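Local structure of surface-associated protein CshB (Streptococcus gordonii, 6YZG) at residues Thr63-Ala76 / Leu197-Lys209. The protein is a cell-wall-anchored streptococcal surface adhesin, probably binding host fibronectin, of which this chain is the part containing non-repetitive domain 2. Numbering follows the deposited sequence.
Unlike the reference sequence in segment 63-76: Asp65 (reference Asn).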
ATOM      1  N   THR A  63      29.076   2.526  11.052  1.00 14.71           N
ATOM      2  CA  THR A  63      27.781   3.261  10.914  1.00 15.02           C
ATOM      3  C   THR A  63      27.084   3.361  12.279  1.00 15.21           C
ATOM      4  O   THR A  63      26.115   4.086  12.376  1.00 15.73           O
ATOM      5  CB  THR A  63      26.832   2.610   9.918  1.00 14.67           C
ATOM      6  OG1 THR A  63      26.546   1.264  10.304  1.00 13.66           O
ATOM      7  CG2 THR A  63      27.406   2.573   8.500  1.00 16.79           C
ATOM      8  N   TYR A  64      27.500   2.589  13.267  1.00 13.82           N
ATOM      9  CA  TYR A  64      26.971   2.821  14.624  1.00 14.31           C
ATOM     10  C   TYR A  64      27.369   4.190  15.099  1.00 13.81           C
ATOM     11  O   TYR A  64      28.607   4.503  15.117  1.00 15.82           O
ATOM     12  CB  TYR A  64      27.422   1.739  15.590  1.00 14.73           C
ATOM     13  CG  TYR A  64      27.206   2.095  17.043  1.00 14.43           C
ATOM     14  CD1 TYR A  64      25.938   2.301  17.570  1.00 13.70           C
ATOM     15  CD2 TYR A  64      28.285   2.213  17.901  1.00 16.46           C
ATOM     16  CE1 TYR A  64      25.756   2.615  18.904  1.00 15.09           C
ATOM     17  CE2 TYR A  64      28.114   2.477  19.241  1.00 17.32           C
ATOM     18  CZ  TYR A  64      26.841   2.640  19.754  1.00 15.75           C
ATOM     19  OH  TYR A  64      26.606   2.962  21.065  1.00 20.30           O
ATOM     20  N   ASP A  65      26.429   5.036  15.466  1.00 13.53           N
ATOM     21  CA  ASP A  65      26.739   6.427  15.850  1.00 14.18           C
ATOM     22  C   ASP A  65      25.954   6.720  17.120  1.00 14.76           C
ATOM     23  O   ASP A  65      24.766   7.109  17.039  1.00 13.00           O
ATOM     24  CB  ASP A  65      26.336   7.382  14.724  1.00 15.56           C
ATOM     25  CG  ASP A  65      26.650   8.818  15.067  1.00 16.91           C
ATOM     26  OD1 ASP A  65      27.194   9.042  16.181  1.00 18.37           O
ATOM     27  OD2 ASP A  65      26.316   9.707  14.239  1.00 24.92           O
ATOM     28  N   PRO A  66      26.530   6.571  18.338  1.00 16.05           N
ATOM     29  CA  PRO A  66      25.771   6.818  19.556  1.00 16.61           C
ATOM     30  C   PRO A  66      25.345   8.273  19.696  1.00 15.47           C
ATOM     31  O   PRO A  66      24.465   8.527  20.501  1.00 19.79           O
ATOM     32  CB  PRO A  66      26.705   6.358  20.683  1.00 21.88           C
ATOM     33  CG  PRO A  66      28.075   6.525  20.087  1.00 21.30           C
ATOM     34  CD  PRO A  66      27.926   6.189  18.613  1.00 18.42           C
ATOM     35  N   ASP A  67      25.959   9.176  18.939  1.00 15.37           N
ATOM     36  CA  ASP A  67      25.650  10.638  18.954  1.00 17.31           C
ATOM     37  C   ASP A  67      24.682  11.064  17.829  1.00 16.82           C
ATOM     38  O   ASP A  67      24.388  12.264  17.678  1.00 18.97           O
ATOM     39  CB  ASP A  67      26.945  11.452  18.883  1.00 22.36           C
ATOM     40  CG  ASP A  67      27.850  11.180  20.068  1.00 25.81           C
ATOM     41  OD1 ASP A  67      27.321  11.041  21.175  1.00 30.41           O
ATOM     42  OD2 ASP A  67      29.048  10.994  19.832  1.00 38.42           O
ATOM     43  N   ALA A  68      24.112  10.083  17.119  1.00 15.64           N
ATOM     44  CA  ALA A  68      23.142  10.389  16.058  1.00 13.98           C
ATOM     45  C   ALA A  68      21.932  11.115  16.638  1.00 14.94           C
ATOM     46  O   ALA A  68      21.515  10.839  17.743  1.00 16.67           O
ATOM     47  CB  ALA A  68      22.722   9.130  15.355  1.00 13.97           C
ATOM     48  N   GLU A  69      21.356  11.990  15.846  1.00 15.53           N
ATOM     49  CA  GLU A  69      20.199  12.812  16.214  1.00 16.00           C
ATOM     50  C   GLU A  69      19.049  12.485  15.255  1.00 12.37           C
ATOM     51  O   GLU A  69      19.297  12.083  14.099  1.00 13.10           O
ATOM     52  CB  GLU A  69      20.523  14.312  16.118  1.00 20.59           C
ATOM     53  CG  GLU A  69      21.551  14.788  17.130  1.00 25.12           C
ATOM     54  CD  GLU A  69      21.943  16.248  16.944  1.00 36.72           C
ATOM     55  OE1 GLU A  69      21.031  17.106  16.930  1.00 46.40           O
ATOM     56  OE2 GLU A  69      23.153  16.531  16.767  1.00 49.31           O
ATOM     57  N   ASN A  70      17.822  12.668  15.700  1.00 11.47           N
ATOM     58  CA  ASN A  70      16.635  12.597  14.827  1.00 10.03           C
ATOM     59  C   ASN A  70      16.802  13.572  13.671  1.00 10.45           C
ATOM     60  O   ASN A  70      17.228  14.723  13.901  1.00 12.18           O
ATOM     61  CB  ASN A  70      15.350  12.851  15.579  1.00 10.00           C
ATOM     62  CG  ASN A  70      15.002  11.696  16.499  1.00  9.76           C
ATOM     63  OD1 ASN A  70      15.549  10.589  16.398  1.00  9.50           O
ATOM     64  ND2 ASN A  70      14.007  11.972  17.340  1.00 10.76           N
ATOM     65  N   GLY A  71      16.451  13.172  12.479  1.00  9.85           N
ATOM     66  CA  GLY A  71      16.453  14.152  11.390  1.00  9.94           C
ATOM     67  C   GLY A  71      16.154  13.471  10.074  1.00  9.98           C
ATOM     68  O   GLY A  71      15.553  12.394  10.018  1.00 10.33           O
ATOM     69  N   PHE A  72      16.453  14.169   8.975  1.00 10.31           N
ATOM     70  CA  PHE A  72      16.188  13.649   7.629  1.00 10.75           C
ATOM     71  C   PHE A  72      17.173  12.551   7.213  1.00  9.78           C
ATOM     72  O   PHE A  72      18.340  12.576   7.662  1.00 11.02           O
ATOM     73  CB  PHE A  72      16.276  14.809   6.633  1.00 11.63           C
ATOM     74  CG  PHE A  72      15.244  15.884   6.904  1.00 10.93           C
ATOM     75  CD1 PHE A  72      13.932  15.604   6.637  1.00 12.46           C
ATOM     76  CD2 PHE A  72      15.601  17.150   7.340  1.00 13.38           C
ATOM     77  CE1 PHE A  72      12.942  16.549   6.847  1.00 12.95           C
ATOM     78  CE2 PHE A  72      14.604  18.106   7.540  1.00 14.29           C
ATOM     79  CZ  PHE A  72      13.291  17.784   7.338  1.00 13.76           C
ATOM     80  N   LEU A  73      16.709  11.692   6.320  1.00 10.23           N
ATOM     81  CA  LEU A  73      17.647  10.834   5.568  1.00 11.17           C
ATOM     82  C   LEU A  73      18.707  11.730   4.906  1.00 11.20           C
ATOM     83  O   LEU A  73      18.337  12.764   4.355  1.00 11.89           O
ATOM     84  CB  LEU A  73      16.897  10.015   4.570  1.00 10.67           C
ATOM     85  CG  LEU A  73      15.880   9.033   5.129  1.00 10.61           C
ATOM     86  CD1 LEU A  73      14.979   8.456   4.021  1.00 11.08           C
ATOM     87  CD2 LEU A  73      16.576   7.930   5.887  1.00 11.43           C
ATOM     88  N   THR A  74      19.976  11.308   4.947  1.00 11.57           N
ATOM     89  CA  THR A  74      21.046  12.156   4.418  1.00 12.21           C
ATOM     90  C   THR A  74      20.954  12.199   2.903  1.00 14.02           C
ATOM     91  O   THR A  74      21.624  13.101   2.332  1.00 15.25           O
ATOM     92  CB  THR A  74      22.443  11.726   4.894  1.00 13.37           C
ATOM     93  OG1 THR A  74      22.851  10.541   4.176  1.00 13.65           O
ATOM     94  CG2 THR A  74      22.519  11.478   6.377  1.00 13.81           C
ATOM     95  N   SER A  75      20.242  11.312   2.252  1.00 11.61           N
ATOM     96  CA  SER A  75      19.971  11.334   0.804  1.00 12.79           C
ATOM     97  C   SER A  75      18.847  12.294   0.436  1.00 15.00           C
ATOM     98  O   SER A  75      18.631  12.526  -0.763  1.00 15.77           O
ATOM     99  CB  SER A  75      19.689   9.961   0.334  1.00 13.85           C
ATOM    100  OG  SER A  75      18.619   9.393   1.131  1.00 12.48           O
ATOM    101  N   ALA A  76      18.058  12.775   1.382  1.00 13.69           N
ATOM    102  CA  ALA A  76      16.934  13.688   1.086  1.00 15.27           C
ATOM    103  C   ALA A  76      17.460  15.087   0.801  1.00 14.73           C
ATOM    104  O   ALA A  76      18.353  15.550   1.460  1.00 14.07           O
ATOM    105  CB  ALA A  76      15.945  13.698   2.241  1.00 16.50           C
ATOM    106  N   LEU A 197      15.622   3.115  -4.193  1.00 17.52           N
ATOM    107  CA  LEU A 197      14.859   3.658  -3.051  1.00 17.61           C
ATOM    108  C   LEU A 197      15.655   4.806  -2.464  1.00 15.18           C
ATOM    109  O   LEU A 197      16.878   4.697  -2.250  1.00 14.63           O
ATOM    110  CB  LEU A 197      14.707   2.577  -1.976  1.00 17.58           C
ATOM    111  CG  LEU A 197      13.659   1.513  -2.245  1.00 19.85           C
ATOM    112  CD1 LEU A 197      13.772   0.336  -1.308  1.00 19.22           C
ATOM    113  CD2 LEU A 197      12.258   2.103  -2.147  1.00 21.15           C
ATOM    114  N   LEU A 198      15.001   5.896  -2.089  1.00 14.61           N
ATOM    115  CA  LEU A 198      15.670   7.024  -1.431  1.00 13.97           C
ATOM    116  C   LEU A 198      16.423   6.581  -0.156  1.00 13.57           C
ATOM    117  O   LEU A 198      17.555   7.016   0.159  1.00 13.55           O
ATOM    118  CB  LEU A 198      14.640   8.099  -1.090  1.00 16.20           C
ATOM    119  CG  LEU A 198      15.178   9.284  -0.317  1.00 16.44           C
ATOM    120  CD1 LEU A 198      16.053  10.135  -1.221  1.00 19.74           C
ATOM    121  CD2 LEU A 198      14.017  10.084   0.270  1.00 17.69           C
ATOM    122  N   ILE A 199      15.808   5.715   0.652  1.00 12.39           N
ATOM    123  CA  ILE A 199      16.359   5.315   1.945  1.00 12.36           C
ATOM    124  C   ILE A 199      17.743   4.649   1.723  1.00 12.60           C
ATOM    125  O   ILE A 199      18.692   4.959   2.441  1.00 12.81           O
ATOM    126  CB  ILE A 199      15.352   4.468   2.726  1.00 13.17           C
ATOM    127  CG1 ILE A 199      15.938   4.291   4.126  1.00 12.14           C
ATOM    128  CG2 ILE A 199      15.054   3.139   2.091  1.00 13.65           C
ATOM    129  CD1 ILE A 199      14.891   3.918   5.153  1.00 14.36           C
ATOM    130  N   LEU A 200      17.852   3.750   0.728  1.00 11.37           N
ATOM    131  CA  LEU A 200      19.100   3.001   0.510  1.00 12.53           C
ATOM    132  C   LEU A 200      20.177   3.883  -0.093  1.00 12.99           C
ATOM    133  O   LEU A 200      21.377   3.571   0.023  1.00 14.44           O
ATOM    134  CB  LEU A 200      18.863   1.772  -0.354  1.00 13.28           C
ATOM    135  CG  LEU A 200      17.873   0.767   0.224  1.00 14.21           C
ATOM    136  CD1 LEU A 200      17.853  -0.462  -0.648  1.00 15.66           C
ATOM    137  CD2 LEU A 200      18.217   0.406   1.647  1.00 16.70           C
ATOM    138  N   LYS A 201      19.788   5.033  -0.598  1.00 12.44           N
ATOM    139  CA  LYS A 201      20.780   6.032  -1.023  1.00 12.46           C
ATOM    140  C   LYS A 201      21.451   6.726   0.146  1.00 12.57           C
ATOM    141  O   LYS A 201      22.539   7.351  -0.029  1.00 13.81           O
ATOM    142  CB  LYS A 201      20.194   7.060  -1.993  1.00 12.89           C
ATOM    143  CG  LYS A 201      19.642   6.477  -3.276  1.00 16.85           C
ATOM    144  CD  LYS A 201      19.022   7.499  -4.150  1.00 18.90           C
ATOM    145  CE  LYS A 201      18.289   6.835  -5.284  1.00 22.11           C
ATOM    146  NZ  LYS A 201      17.689   7.859  -6.165  1.00 25.26           N
ATOM    147  N   ASP A 202      20.936   6.652   1.363  1.00 10.92           N
ATOM    148  CA  ASP A 202      21.578   7.197   2.569  1.00 11.85           C
ATOM    149  C   ASP A 202      22.610   6.175   3.015  1.00 13.21           C
ATOM    150  O   ASP A 202      22.280   5.145   3.563  1.00 12.92           O
ATOM    151  CB  ASP A 202      20.529   7.445   3.649  1.00 11.37           C
ATOM    152  CG  ASP A 202      21.071   8.061   4.899  1.00 13.63           C
ATOM    153  OD1 ASP A 202      22.321   8.070   5.071  1.00 14.32           O
ATOM    154  OD2 ASP A 202      20.286   8.482   5.759  1.00 13.04           O
ATOM    155  N   LYS A 203      23.870   6.494   2.794  1.00 11.83           N
ATOM    156  CA  LYS A 203      24.978   5.577   3.078  1.00 12.74           C
ATOM    157  C   LYS A 203      25.523   5.757   4.486  1.00 11.24           C
ATOM    158  O   LYS A 203      26.545   5.069   4.849  1.00 13.63           O
ATOM    159  CB  LYS A 203      26.082   5.786   2.018  1.00 12.52           C
ATOM    160  CG  LYS A 203      25.661   5.545   0.593  1.00 14.94           C
ATOM    161  CD  LYS A 203      25.126   4.216   0.338  1.00 18.07           C
ATOM    162  CE  LYS A 203      24.817   4.039  -1.134  1.00 23.44           C
ATOM    163  NZ  LYS A 203      24.199   2.732  -1.382  1.00 32.70           N
ATOM    164  N   SER A 204      24.910   6.589   5.319  1.00 11.96           N
ATOM    165  CA  SER A 204      25.332   6.795   6.714  1.00 13.44           C
ATOM    166  C   SER A 204      24.847   5.639   7.616  1.00 12.09           C
ATOM    167  O   SER A 204      25.345   5.543   8.748  1.00 14.10           O
ATOM    168  CB  SER A 204      24.808   8.087   7.243  1.00 13.19           C
ATOM    169  OG  SER A 204      23.372   8.022   7.494  1.00 13.77           O
ATOM    170  N   VAL A 205      23.962   4.797   7.145  1.00 11.19           N
ATOM    171  CA  VAL A 205      23.364   3.681   7.916  1.00 11.94           C
ATOM    172  C   VAL A 205      23.395   2.397   7.093  1.00 11.15           C
ATOM    173  O   VAL A 205      23.214   2.458   5.846  1.00 13.37           O
ATOM    174  CB  VAL A 205      21.940   4.085   8.296  1.00 11.93           C
ATOM    175  CG1 VAL A 205      21.253   2.902   8.944  1.00 12.45           C
ATOM    176  CG2 VAL A 205      21.872   5.327   9.148  1.00 12.12           C
ATOM    177  N   ASP A 206      23.554   1.265   7.739  1.00 11.19           N
ATOM    178  CA  ASP A 206      23.385  -0.074   7.171  1.00 12.04           C
ATOM    179  C   ASP A 206      21.919  -0.512   7.326  1.00 11.39           C
ATOM    180  O   ASP A 206      21.541  -1.047   8.387  1.00 11.74           O
ATOM    181  CB  ASP A 206      24.346  -1.090   7.754  1.00 13.72           C
ATOM    182  CG  ASP A 206      24.178  -2.457   7.087  1.00 15.22           C
ATOM    183  OD1 ASP A 206      23.295  -2.628   6.237  1.00 16.20           O
ATOM    184  OD2 ASP A 206      25.010  -3.342   7.390  1.00 17.94           O
ATOM    185  N   TRP A 207      21.074  -0.187   6.367  1.00 11.87           N
ATOM    186  CA  TRP A 207      19.619  -0.405   6.487  1.00 11.42           C
ATOM    187  C   TRP A 207      19.354  -1.889   6.578  1.00 10.69           C
ATOM    188  O   TRP A 207      18.303  -2.268   7.099  1.00 11.34           O
ATOM    189  CB  TRP A 207      18.903   0.227   5.285  1.00 11.71           C
ATOM    190  CG  TRP A 207      19.169   1.688   5.247  1.00 10.31           C
ATOM    191  CD1 TRP A 207      20.040   2.332   4.407  1.00 10.70           C
ATOM    192  CD2 TRP A 207      18.747   2.689   6.197  1.00 10.55           C
ATOM    193  NE1 TRP A 207      20.093   3.637   4.732  1.00 10.27           N
ATOM    194  CE2 TRP A 207      19.291   3.942   5.811  1.00 10.83           C
ATOM    195  CE3 TRP A 207      17.895   2.686   7.320  1.00 10.58           C
ATOM    196  CZ2 TRP A 207      19.073   5.140   6.469  1.00 11.41           C
ATOM    197  CZ3 TRP A 207      17.672   3.858   7.963  1.00 10.78           C
ATOM    198  CH2 TRP A 207      18.260   5.070   7.593  1.00 11.39           C
ATOM    199  N   TYR A 208      20.203  -2.762   6.038  1.00 11.80           N
ATOM    200  CA  TYR A 208      19.945  -4.213   6.143  1.00 11.93           C
ATOM    201  C   TYR A 208      19.950  -4.627   7.614  1.00 12.51           C
ATOM    202  O   TYR A 208      19.295  -5.665   7.948  1.00 14.31           O
ATOM    203  CB  TYR A 208      20.979  -5.027   5.365  1.00 14.59           C
ATOM    204  CG  TYR A 208      20.952  -4.691   3.915  1.00 17.39           C
ATOM    205  CD1 TYR A 208      19.827  -4.922   3.143  1.00 18.00           C
ATOM    206  CD2 TYR A 208      22.081  -4.155   3.312  1.00 23.58           C
ATOM    207  CE1 TYR A 208      19.815  -4.629   1.775  1.00 22.88           C
ATOM    208  CE2 TYR A 208      22.054  -3.790   1.979  1.00 25.50           C
ATOM    209  CZ  TYR A 208      20.928  -4.030   1.208  1.00 24.69           C
ATOM    210  OH  TYR A 208      20.959  -3.668  -0.123  1.00 28.07           O
ATOM    211  N   LYS A 209      20.633  -3.897   8.468  1.00 11.07           N
ATOM    212  CA  LYS A 209      20.675  -4.214   9.920  1.00 11.69           C
ATOM    213  C   LYS A 209      19.555  -3.451  10.658  1.00 11.01           C
ATOM    214  O   LYS A 209      19.497  -3.574  11.886  1.00 11.08           O
ATOM    215  CB  LYS A 209      22.057  -4.042  10.540  1.00 13.70           C
ATOM    216  CG  LYS A 209      23.091  -4.976   9.907  1.00 16.57           C
ATOM    217  CD  LYS A 209      22.628  -6.430   9.915  1.00 18.27           C
ATOM    218  CE  LYS A 209      23.581  -7.412   9.239  1.00 22.66           C
ATOM    219  NZ  LYS A 209      24.858  -7.516   9.974  1.00 26.99           N
TER
HETATM  220  O   HOH W   1      24.923   6.149  11.357  1.00 15.35           O
HETATM  221  O   HOH W   2      24.682   9.314   2.278  1.00 16.44           O
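Leu73 meets the Trp207 indole obliquely, its CD2 lying 3.7 Å from Trp207 CH2, while Val205 CG1 sits over the centre of one ring face and Ile199 CG1 over the centre of the opposite one. Trp207 NE1 donates to Asp202 O at the ring edge, nearly in the indole plane, which, with both faces covered, helps to fix the ring's rotation. The second flat group, the Asp202 carboxylate, is approached from above its plane by the 63-76 segment: Thr74 N reaches OD2 at 3.0 Å (N-H...O 165°), and Thr74 OG1 reaches OD1 at 2.7 Å. With chi1 at 75°, Thr74 OG1 lies between its own backbone N and carbonyl carbon, turned to OD1 while the backbone N holds OD2. Ser204 N meets OD1 on the anti side, which makes an Asx turn, and Ser204 OG donates to the same oxygen on the syn side. Beside this, Ser75 OG donates to Leu198 O (2.8 Å), and one water joins Thr63 O to Ser204 O. Ala251 of the second subunit packs on Trp207 and Ile199, placing the apolar side of the contact against that subunit. The buried Asp202 thus fastens two loops of the adhesin domain, and three donors on OD1 plus one on OD2 would probably stabilise its ionised form.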